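Local coordinates for protein glycinin A3B4 subunit (Glycine max, PDB 2D5F) that serves as a seed storage protein, an 11S globulin of soybean built from two cupin domains that assembles into hexamers, at residues B[76-81]-B[115-120]; B[369-374]-B[438-443]; B[391-396]-B[419-424]. All coordinates share one frame; numbering follows the deposited sequence.

All three contacts are antiparallel strand pairings buried in cupin beta-barrels, contact 1 in the N-terminal cupin and contacts 2 and 3 together in the C-terminal one. Contacts 2 and 3 share a sheet: strands 438-445 and 390-395 are neighbours in it, the two centres lie about 9 Å apart, and a salt bridge between Glu-440 and Arg-396 joins them. Contact 1 stands apart, its centre 22 to 23 Å from the others. Chemistry differs accordingly. Contact 1 sets a phenylalanine ring on a glycine and an arginine across the edge of another ring; contact 2 mixes apolar packing with a tyrosine-glutamate hydrogen bond; contact 3 relies on branched aliphatic side chains and a tyrosine lying against a glycine.

Contact 1 of 3, residues B[76-81]-B[115-120]; sequences GAIGFA and RHFNEG
Gly-76 to Ile-78 pair with Arg-115 to Phe-117 as antiparallel strands, a buried contact in the N-terminal cupin beta-barrel. Strand 75-80 lies between strands 107-118 and 131-135 in one sheet of that jelly-roll. Gly-76 with Phe-117 and Ile-78 with Arg-115 are hydrogen-bonded pairs; Ala-77 and His-116 form the non-hydrogen-bonded pair between them. The Phe-117 ring lies with one face over the backbone of Gly-76, whose CA makes a CH-pi contact 3.9 Å from the ring centroid. A chi1 of 60° sets CG between the Phe-117 backbone N and carbonyl carbon, which swings the ring across the neighbouring strand and brings CZ to 3.5 Å from Gly-76 CA. CG2 of Ile-78 approaches Phe-117 CD1 at 4.1 Å and also packs on Arg-115 CB, while Leu-123 of strand 121-125 touches the Phe-117 ring as well. Arg-115 bends at chi2 (120°) and crosses Phe-80 at about a right angle, with CD1 of the ring over one face of the guanidinium, 3.7 Å from NE; the two planes are 78° apart. Its NH2 is hydrogen-bonded to the carbonyl O of Met-329. Nearer the backbone, Arg-115 CD meets the Phe-80 ring at its edge, 3.7 Å from CE1.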
loop_
_atom_site.group_PDB
_atom_site.type_symbol
_atom_site.label_atom_id
_atom_site.label_comp_id
_atom_site.label_asym_id
_atom_site.label_seq_id
_atom_site.Cartn_x
_atom_site.Cartn_y
_atom_site.Cartn_z
ATOM N N GLY B 76 -10.599 -29.946 17.743
ATOM C CA GLY B 76 -11.966 -29.496 17.621
ATOM C C GLY B 76 -12.204 -28.689 16.367
ATOM O O GLY B 76 -11.439 -28.748 15.400
ATOM N N ALA B 77 -13.279 -27.920 16.389
ATOM C CA ALA B 77 -13.645 -27.105 15.252
ATOM C C ALA B 77 -14.066 -25.736 15.740
ATOM O O ALA B 77 -14.639 -25.600 16.816
ATOM C CB ALA B 77 -14.789 -27.761 14.496
ATOM N N ILE B 78 -13.770 -24.722 14.940
ATOM C CA ILE B 78 -14.141 -23.363 15.275
ATOM C C ILE B 78 -14.897 -22.796 14.082
ATOM O O ILE B 78 -14.551 -23.066 12.930
ATOM C CB ILE B 78 -12.897 -22.490 15.556
ATOM C CG1 ILE B 78 -13.328 -21.038 15.806
ATOM C CG2 ILE B 78 -11.919 -22.589 14.384
ATOM C CD1 ILE B 78 -12.205 -20.128 16.301
ATOM N N GLY B 79 -15.940 -22.027 14.362
ATOM C CA GLY B 79 -16.711 -21.425 13.299
ATOM C C GLY B 79 -16.900 -19.949 13.578
ATOM O O GLY B 79 -17.135 -19.560 14.720
ATOM N N PHE B 80 -16.771 -19.124 12.544
ATOM C CA PHE B 80 -16.955 -17.690 12.700
ATOM C C PHE B 80 -18.201 -17.246 11.958
ATOM O O PHE B 80 -18.718 -17.966 11.103
ATOM C CB PHE B 80 -15.777 -16.909 12.118
ATOM C CG PHE B 80 -14.449 -17.256 12.717
ATOM C CD1 PHE B 80 -13.752 -18.376 12.283
ATOM C CD2 PHE B 80 -13.870 -16.431 13.674
ATOM C CE1 PHE B 80 -12.494 -18.662 12.788
ATOM C CE2 PHE B 80 -12.613 -16.710 14.185
ATOM C CZ PHE B 80 -11.921 -17.826 13.741
ATOM N N ALA B 81 -18.677 -16.051 12.284
ATOM C CA ALA B 81 -19.836 -15.480 11.613
ATOM C C ALA B 81 -19.389 -14.164 10.964
ATOM O O ALA B 81 -19.477 -13.107 11.577
ATOM C CB ALA B 81 -20.973 -15.220 12.615
ATOM N N ARG B 115 -13.917 -24.718 10.415
ATOM C CA ARG B 115 -12.479 -24.907 10.394
ATOM C C ARG B 115 -12.064 -25.837 11.522
ATOM O O ARG B 115 -12.502 -25.684 12.661
ATOM C CB ARG B 115 -11.762 -23.559 10.534
ATOM C CG ARG B 115 -12.139 -22.523 9.466
ATOM C CD ARG B 115 -12.731 -21.279 10.121
ATOM N NE ARG B 115 -13.191 -20.267 9.167
ATOM C CZ ARG B 115 -12.398 -19.442 8.490
ATOM N NH1 ARG B 115 -12.923 -18.562 7.650
ATOM N NH2 ARG B 115 -11.084 -19.491 8.653
ATOM N N HIS B 116 -11.220 -26.806 11.194
ATOM C CA HIS B 116 -10.739 -27.768 12.170
ATOM C C HIS B 116 -9.382 -27.353 12.711
ATOM O O HIS B 116 -8.586 -26.745 11.998
ATOM C CB HIS B 116 -10.630 -29.149 11.522
ATOM C CG HIS B 116 -11.949 -29.728 11.120
ATOM N ND1 HIS B 116 -12.719 -30.486 11.975
ATOM C CD2 HIS B 116 -12.656 -29.622 9.970
ATOM C CE1 HIS B 116 -13.843 -30.823 11.368
ATOM N NE2 HIS B 116 -13.830 -30.310 10.151
ATOM N N PHE B 117 -9.126 -27.677 13.974
ATOM C CA PHE B 117 -7.850 -27.358 14.588
ATOM C C PHE B 117 -7.363 -28.522 15.432
ATOM O O PHE B 117 -8.154 -29.368 15.866
ATOM C CB PHE B 117 -7.943 -26.091 15.456
ATOM C CG PHE B 117 -8.928 -26.188 16.591
ATOM C CD1 PHE B 117 -10.195 -25.618 16.482
ATOM C CD2 PHE B 117 -8.584 -26.840 17.774
ATOM C CE1 PHE B 117 -11.106 -25.694 17.534
ATOM C CE2 PHE B 117 -9.484 -26.923 18.830
ATOM C CZ PHE B 117 -10.751 -26.347 18.708
ATOM N N ASN B 118 -6.056 -28.553 15.655
ATOM C CA ASN B 118 -5.416 -29.592 16.448
ATOM C C ASN B 118 -4.391 -28.935 17.362
ATOM O O ASN B 118 -4.047 -27.761 17.185
ATOM C CB ASN B 118 -4.702 -30.591 15.534
ATOM C CG ASN B 118 -5.659 -31.365 14.660
ATOM O OD1 ASN B 118 -6.469 -32.145 15.153
ATOM N ND2 ASN B 118 -5.575 -31.151 13.350
ATOM N N GLU B 119 -3.906 -29.695 18.338
ATOM C CA GLU B 119 -2.905 -29.189 19.262
ATOM C C GLU B 119 -1.706 -28.724 18.450
ATOM O O GLU B 119 -1.297 -29.393 17.501
ATOM C CB GLU B 119 -2.497 -30.286 20.250
ATOM C CG GLU B 119 -2.305 -31.657 19.619
ATOM C CD GLU B 119 -2.130 -32.759 20.657
ATOM O OE1 GLU B 119 -2.974 -32.855 21.580
ATOM O OE2 GLU B 119 -1.154 -33.533 20.543
ATOM N N GLY B 120 -1.154 -27.572 18.824
ATOM C CA GLY B 120 -0.017 -27.025 18.106
ATOM C C GLY B 120 -0.456 -25.944 17.134
ATOM O O GLY B 120 0.372 -25.221 16.575
#

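Contact 2 of 3, residues B[369-374]-B[438-443]; sequences AQYVVL and GLEYVV
Glu-440 reaches across to Tyr-371 and Val-373 of the neighbouring antiparallel strand. Its CB lies 3.7 Å from Tyr-371 OH and also near Val-372 O. With CG anti to the carbonyl carbon (chi1 -59°) and the chain extended beyond it, CG runs alongside Val-373, 4.0 Å from both CG1 and CG2. CD keeps the same distance from Val-373 CG2. At the tip the oxygens part company: OE2 accepts a hydrogen bond from Tyr-371 OH at 2.7 Å, met nearly along its C-O axis, whereas OE1 forms a salt bridge with Arg-396. The carboxylate stands almost perpendicular to the tyrosine ring, at 88°. Tyr-371 OH is also hydrogen-bonded to Thr-395 OG1, and both partners help fix its position. These strands, 368-374 and 438-445, lie side by side in a sheet of the C-terminal cupin beta-barrel, held by three hydrogen-bonded pairs. On the sheet face opposite Glu-440, Tyr-441 turns one face of its ring to Val-372. The valine CB makes a CH-pi contact 3.8 Å from the ring centroid, and its two methyls reach toward the hydroxyl end. Tyr-441 also has a bound magnesium ion about 3 Å from its side chain.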
loop_
_atom_site.group_PDB
_atom_site.type_symbol
_atom_site.label_atom_id
_atom_site.label_comp_id
_atom_site.label_asym_id
_atom_site.label_seq_id
_atom_site.Cartn_x
_atom_site.Cartn_y
_atom_site.Cartn_z
ATOM N N ALA B 369 3.744 -14.513 16.658
ATOM C CA ALA B 369 4.177 -15.417 17.709
ATOM C C ALA B 369 5.325 -16.302 17.280
ATOM O O ALA B 369 5.676 -16.367 16.105
ATOM C CB ALA B 369 3.003 -16.290 18.156
ATOM N N GLN B 370 5.918 -16.967 18.264
ATOM C CA GLN B 370 6.990 -17.909 18.012
ATOM C C GLN B 370 6.749 -19.108 18.914
ATOM O O GLN B 370 6.118 -18.990 19.967
ATOM C CB GLN B 370 8.361 -17.296 18.319
ATOM C CG GLN B 370 8.815 -16.272 17.287
ATOM C CD GLN B 370 10.234 -15.799 17.516
ATOM O OE1 GLN B 370 10.584 -15.387 18.613
ATOM N NE2 GLN B 370 11.059 -15.854 16.470
ATOM N N TYR B 371 7.200 -20.272 18.469
ATOM C CA TYR B 371 7.086 -21.468 19.283
ATOM C C TYR B 371 8.523 -21.916 19.434
ATOM O O TYR B 371 9.236 -22.093 18.442
ATOM C CB TYR B 371 6.261 -22.556 18.609
ATOM C CG TYR B 371 5.900 -23.650 19.582
ATOM C CD1 TYR B 371 6.556 -24.886 19.564
ATOM C CD2 TYR B 371 4.946 -23.429 20.566
ATOM C CE1 TYR B 371 6.263 -25.872 20.516
ATOM C CE2 TYR B 371 4.648 -24.400 21.516
ATOM C CZ TYR B 371 5.307 -25.612 21.488
ATOM O OH TYR B 371 5.013 -26.549 22.455
ATOM N N VAL B 372 8.956 -22.055 20.677
ATOM C CA VAL B 372 10.326 -22.436 20.954
ATOM C C VAL B 372 10.423 -23.759 21.702
ATOM O O VAL B 372 9.686 -24.000 22.663
ATOM C CB VAL B 372 11.024 -21.340 21.794
ATOM C CG1 VAL B 372 12.457 -21.741 22.099
ATOM C CG2 VAL B 372 10.994 -20.002 21.034
ATOM N N VAL B 373 11.333 -24.612 21.244
ATOM C CA VAL B 373 11.569 -25.896 21.892
ATOM C C VAL B 373 13.055 -25.988 22.205
ATOM O O VAL B 373 13.888 -25.958 21.301
ATOM C CB VAL B 373 11.186 -27.085 20.991
ATOM C CG1 VAL B 373 11.529 -28.394 21.694
ATOM C CG2 VAL B 373 9.701 -27.037 20.663
ATOM N N LEU B 374 13.383 -26.061 23.490
ATOM C CA LEU B 374 14.770 -26.181 23.920
ATOM C C LEU B 374 14.949 -27.552 24.539
ATOM O O LEU B 374 14.153 -27.978 25.379
ATOM C CB LEU B 374 15.125 -25.098 24.942
ATOM C CG LEU B 374 15.162 -23.655 24.417
ATOM C CD1 LEU B 374 15.392 -22.684 25.576
ATOM C CD2 LEU B 374 16.256 -23.522 23.367
ATOM N N GLY B 438 13.817 -30.441 29.390
ATOM C CA GLY B 438 13.683 -29.546 28.260
ATOM C C GLY B 438 12.677 -28.461 28.584
ATOM O O GLY B 438 12.145 -28.402 29.693
ATOM N N LEU B 439 12.415 -27.599 27.609
ATOM C CA LEU B 439 11.480 -26.498 27.786
ATOM C C LEU B 439 10.813 -26.137 26.467
ATOM O O LEU B 439 11.483 -26.028 25.446
ATOM C CB LEU B 439 12.212 -25.264 28.315
ATOM C CG LEU B 439 11.384 -23.975 28.364
ATOM C CD1 LEU B 439 10.388 -24.035 29.516
ATOM C CD2 LEU B 439 12.313 -22.793 28.533
ATOM N N GLU B 440 9.495 -25.956 26.499
ATOM C CA GLU B 440 8.742 -25.579 25.308
ATOM C C GLU B 440 7.802 -24.444 25.677
ATOM O O GLU B 440 7.190 -24.458 26.745
ATOM C CB GLU B 440 7.888 -26.733 24.780
ATOM C CG GLU B 440 8.634 -27.986 24.403
ATOM C CD GLU B 440 7.778 -28.920 23.575
ATOM O OE1 GLU B 440 8.156 -30.096 23.434
ATOM O OE2 GLU B 440 6.733 -28.476 23.050
ATOM N N TYR B 441 7.673 -23.473 24.784
ATOM C CA TYR B 441 6.777 -22.367 25.046
ATOM C C TYR B 441 6.415 -21.594 23.788
ATOM O O TYR B 441 7.101 -21.665 22.767
ATOM C CB TYR B 441 7.397 -21.402 26.064
ATOM C CG TYR B 441 8.672 -20.727 25.604
ATOM C CD1 TYR B 441 9.921 -21.301 25.844
ATOM C CD2 TYR B 441 8.628 -19.502 24.939
ATOM C CE1 TYR B 441 11.096 -20.666 25.437
ATOM C CE2 TYR B 441 9.792 -18.860 24.529
ATOM C CZ TYR B 441 11.020 -19.441 24.781
ATOM O OH TYR B 441 12.161 -18.780 24.389
ATOM N N VAL B 442 5.307 -20.872 23.868
ATOM C CA VAL B 442 4.884 -20.032 22.766
ATOM C C VAL B 442 5.158 -18.628 23.277
ATOM O O VAL B 442 5.161 -18.396 24.491
ATOM C CB VAL B 442 3.371 -20.171 22.460
ATOM C CG1 VAL B 442 2.541 -19.807 23.691
ATOM C CG2 VAL B 442 2.997 -19.257 21.297
ATOM N N VAL B 443 5.419 -17.700 22.368
ATOM C CA VAL B 443 5.664 -16.322 22.762
ATOM C C VAL B 443 4.791 -15.456 21.897
ATOM O O VAL B 443 4.964 -15.426 20.683
ATOM C CB VAL B 443 7.100 -15.853 22.498
ATOM C CG1 VAL B 443 7.330 -14.509 23.182
ATOM C CG2 VAL B 443 8.074 -16.865 22.973
#

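Contact 3 of 3, residues B[391-396]-B[419-424]; sequences VIYVTR and GQLLVV
Strands 391-395 and 421-424 run antiparallel, their short axes 4.6 Å apart at closest approach and inclined at 156°, with Ile-392 and Leu-422 as the hydrogen-bonded pair between two non-hydrogen-bonded ones. Past this ladder, the N-H of Val-394 bonds to Gln-420 O and Gly-419 N donates to Val-394 O at 2.9 Å with an angle of 173°, so pairing continues into the turn before strand 421-424. Leu-421 carries much of the apolar packing: its CD1 presses against Val-391 CG1 at 3.4 Å, tighter than usual van der Waals contact, and also lies near the Tyr-393 ring edge. On the other face of the sheet, Ile-392 extends CD1 to Val-424 CG2 at 3.9 Å. Within the C-terminal cupin beta-barrel, strand 421-424 is the outermost strand of this sheet within the chain, and strand 390-395 joins it to 438-445. Leu-40 of helix 38-43 touches Leu-421 and Val-423, bringing a part of the N-terminal half against this edge. Tyr-393 has CG anti to its own backbone N (chi1 175°), which lays the ring along the backbone of Gly-419 and Gln-420. CE1 sits 3.5 Å from Gly-419 O, and OH comes within 3.3 Å of Gly-419 CA. With an alanine at Tyr-393, the Gly-419 backbone and Leu-421 CD1 would probably lose the ring packed against them, opening a gap beside the turn. Trp-33 touches both Tyr-393 and Leu-421.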
loop_
_atom_site.group_PDB
_atom_site.type_symbol
_atom_site.label_atom_id
_atom_site.label_comp_id
_atom_site.label_asym_id
_atom_site.label_seq_id
_atom_site.Cartn_x
_atom_site.Cartn_y
_atom_site.Cartn_z
ATOM N N VAL B 391 4.928 -11.984 25.418
ATOM C CA VAL B 391 4.357 -12.720 26.542
ATOM C C VAL B 391 4.617 -14.207 26.322
ATOM O O VAL B 391 4.112 -14.812 25.367
ATOM C CB VAL B 391 2.838 -12.492 26.676
ATOM C CG1 VAL B 391 2.332 -13.147 27.959
ATOM C CG2 VAL B 391 2.533 -10.997 26.680
ATOM N N ILE B 392 5.423 -14.781 27.202
ATOM C CA ILE B 392 5.766 -16.187 27.122
ATOM C C ILE B 392 4.807 -17.028 27.947
ATOM O O ILE B 392 4.458 -16.667 29.069
ATOM C CB ILE B 392 7.184 -16.451 27.673
ATOM C CG1 ILE B 392 8.231 -15.767 26.795
ATOM C CG2 ILE B 392 7.450 -17.949 27.727
ATOM C CD1 ILE B 392 9.616 -15.766 27.409
ATOM N N TYR B 393 4.357 -18.137 27.375
ATOM C CA TYR B 393 3.502 -19.067 28.101
ATOM C C TYR B 393 4.184 -20.418 27.912
ATOM O O TYR B 393 4.343 -20.880 26.783
ATOM C CB TYR B 393 2.083 -19.134 27.530
ATOM C CG TYR B 393 1.250 -20.194 28.225
ATOM C CD1 TYR B 393 0.660 -19.945 29.465
ATOM C CD2 TYR B 393 1.138 -21.481 27.690
ATOM C CE1 TYR B 393 -0.016 -20.955 30.163
ATOM C CE2 TYR B 393 0.465 -22.501 28.378
ATOM C CZ TYR B 393 -0.106 -22.226 29.618
ATOM O OH TYR B 393 -0.743 -23.228 30.318
ATOM N N VAL B 394 4.608 -21.039 29.007
ATOM C CA VAL B 394 5.284 -22.327 28.907
ATOM C C VAL B 394 4.270 -23.434 28.693
ATOM O O VAL B 394 3.338 -23.597 29.475
ATOM C CB VAL B 394 6.128 -22.615 30.164
ATOM C CG1 VAL B 394 6.837 -23.973 30.027
ATOM C CG2 VAL B 394 7.156 -21.505 30.344
ATOM N N THR B 395 4.456 -24.186 27.616
ATOM C CA THR B 395 3.546 -25.262 27.271
ATOM C C THR B 395 4.018 -26.610 27.799
ATOM O O THR B 395 3.235 -27.547 27.906
ATOM C CB THR B 395 3.368 -25.345 25.748
ATOM O OG1 THR B 395 4.655 -25.439 25.130
ATOM C CG2 THR B 395 2.658 -24.106 25.231
ATOM N N ARG B 396 5.297 -26.706 28.131
ATOM C CA ARG B 396 5.821 -27.955 28.658
ATOM C C ARG B 396 7.238 -27.817 29.179
ATOM O O ARG B 396 8.008 -26.977 28.716
ATOM C CB ARG B 396 5.794 -29.037 27.581
ATOM C CG ARG B 396 5.850 -30.444 28.141
ATOM C CD ARG B 396 6.580 -31.351 27.183
ATOM N NE ARG B 396 7.967 -30.929 27.043
ATOM C CZ ARG B 396 8.751 -31.281 26.033
ATOM N NH1 ARG B 396 8.276 -32.065 25.075
ATOM N NH2 ARG B 396 10.002 -30.840 25.973
ATOM N N GLY B 419 2.548 -23.847 32.265
ATOM C CA GLY B 419 1.420 -23.126 32.818
ATOM C C GLY B 419 1.700 -21.712 33.278
ATOM O O GLY B 419 0.774 -20.969 33.588
ATOM N N GLN B 420 2.970 -21.329 33.329
ATOM C CA GLN B 420 3.313 -19.989 33.769
ATOM C C GLN B 420 3.435 -18.999 32.620
ATOM O O GLN B 420 3.805 -19.361 31.507
ATOM C CB GLN B 420 4.609 -20.019 34.576
ATOM C CG GLN B 420 4.505 -20.938 35.769
ATOM C CD GLN B 420 5.700 -20.844 36.671
ATOM O OE1 GLN B 420 6.834 -21.004 36.228
ATOM N NE2 GLN B 420 5.454 -20.588 37.953
ATOM N N LEU B 421 3.130 -17.746 32.929
ATOM C CA LEU B 421 3.146 -16.650 31.970
ATOM C C LEU B 421 4.213 -15.636 32.378
ATOM O O LEU B 421 4.240 -15.209 33.527
ATOM C CB LEU B 421 1.772 -15.975 31.985
ATOM C CG LEU B 421 1.375 -15.060 30.837
ATOM C CD1 LEU B 421 1.148 -15.917 29.598
ATOM C CD2 LEU B 421 0.102 -14.309 31.189
ATOM N N LEU B 422 5.079 -15.244 31.445
ATOM C CA LEU B 422 6.126 -14.271 31.753
ATOM C C LEU B 422 6.212 -13.210 30.668
ATOM O O LEU B 422 6.435 -13.517 29.493
ATOM C CB LEU B 422 7.492 -14.948 31.886
ATOM C CG LEU B 422 8.636 -13.957 32.144
ATOM C CD1 LEU B 422 8.469 -13.348 33.540
ATOM C CD2 LEU B 422 9.983 -14.653 32.030
ATOM N N VAL B 423 6.033 -11.957 31.069
ATOM C CA VAL B 423 6.096 -10.843 30.135
ATOM C C VAL B 423 7.530 -10.395 29.911
ATOM O O VAL B 423 8.296 -10.240 30.870
ATOM C CB VAL B 423 5.311 -9.631 30.665
ATOM C CG1 VAL B 423 5.563 -8.406 29.775
ATOM C CG2 VAL B 423 3.835 -9.963 30.732
ATOM N N VAL B 424 7.896 -10.193 28.647
ATOM C CA VAL B 424 9.223 -9.703 28.323
ATOM C C VAL B 424 9.000 -8.404 27.553
ATOM O O VAL B 424 8.678 -8.413 26.364
ATOM C CB VAL B 424 10.026 -10.707 27.463
ATOM C CG1 VAL B 424 11.401 -10.122 27.128
ATOM C CG2 VAL B 424 10.180 -12.035 28.220
#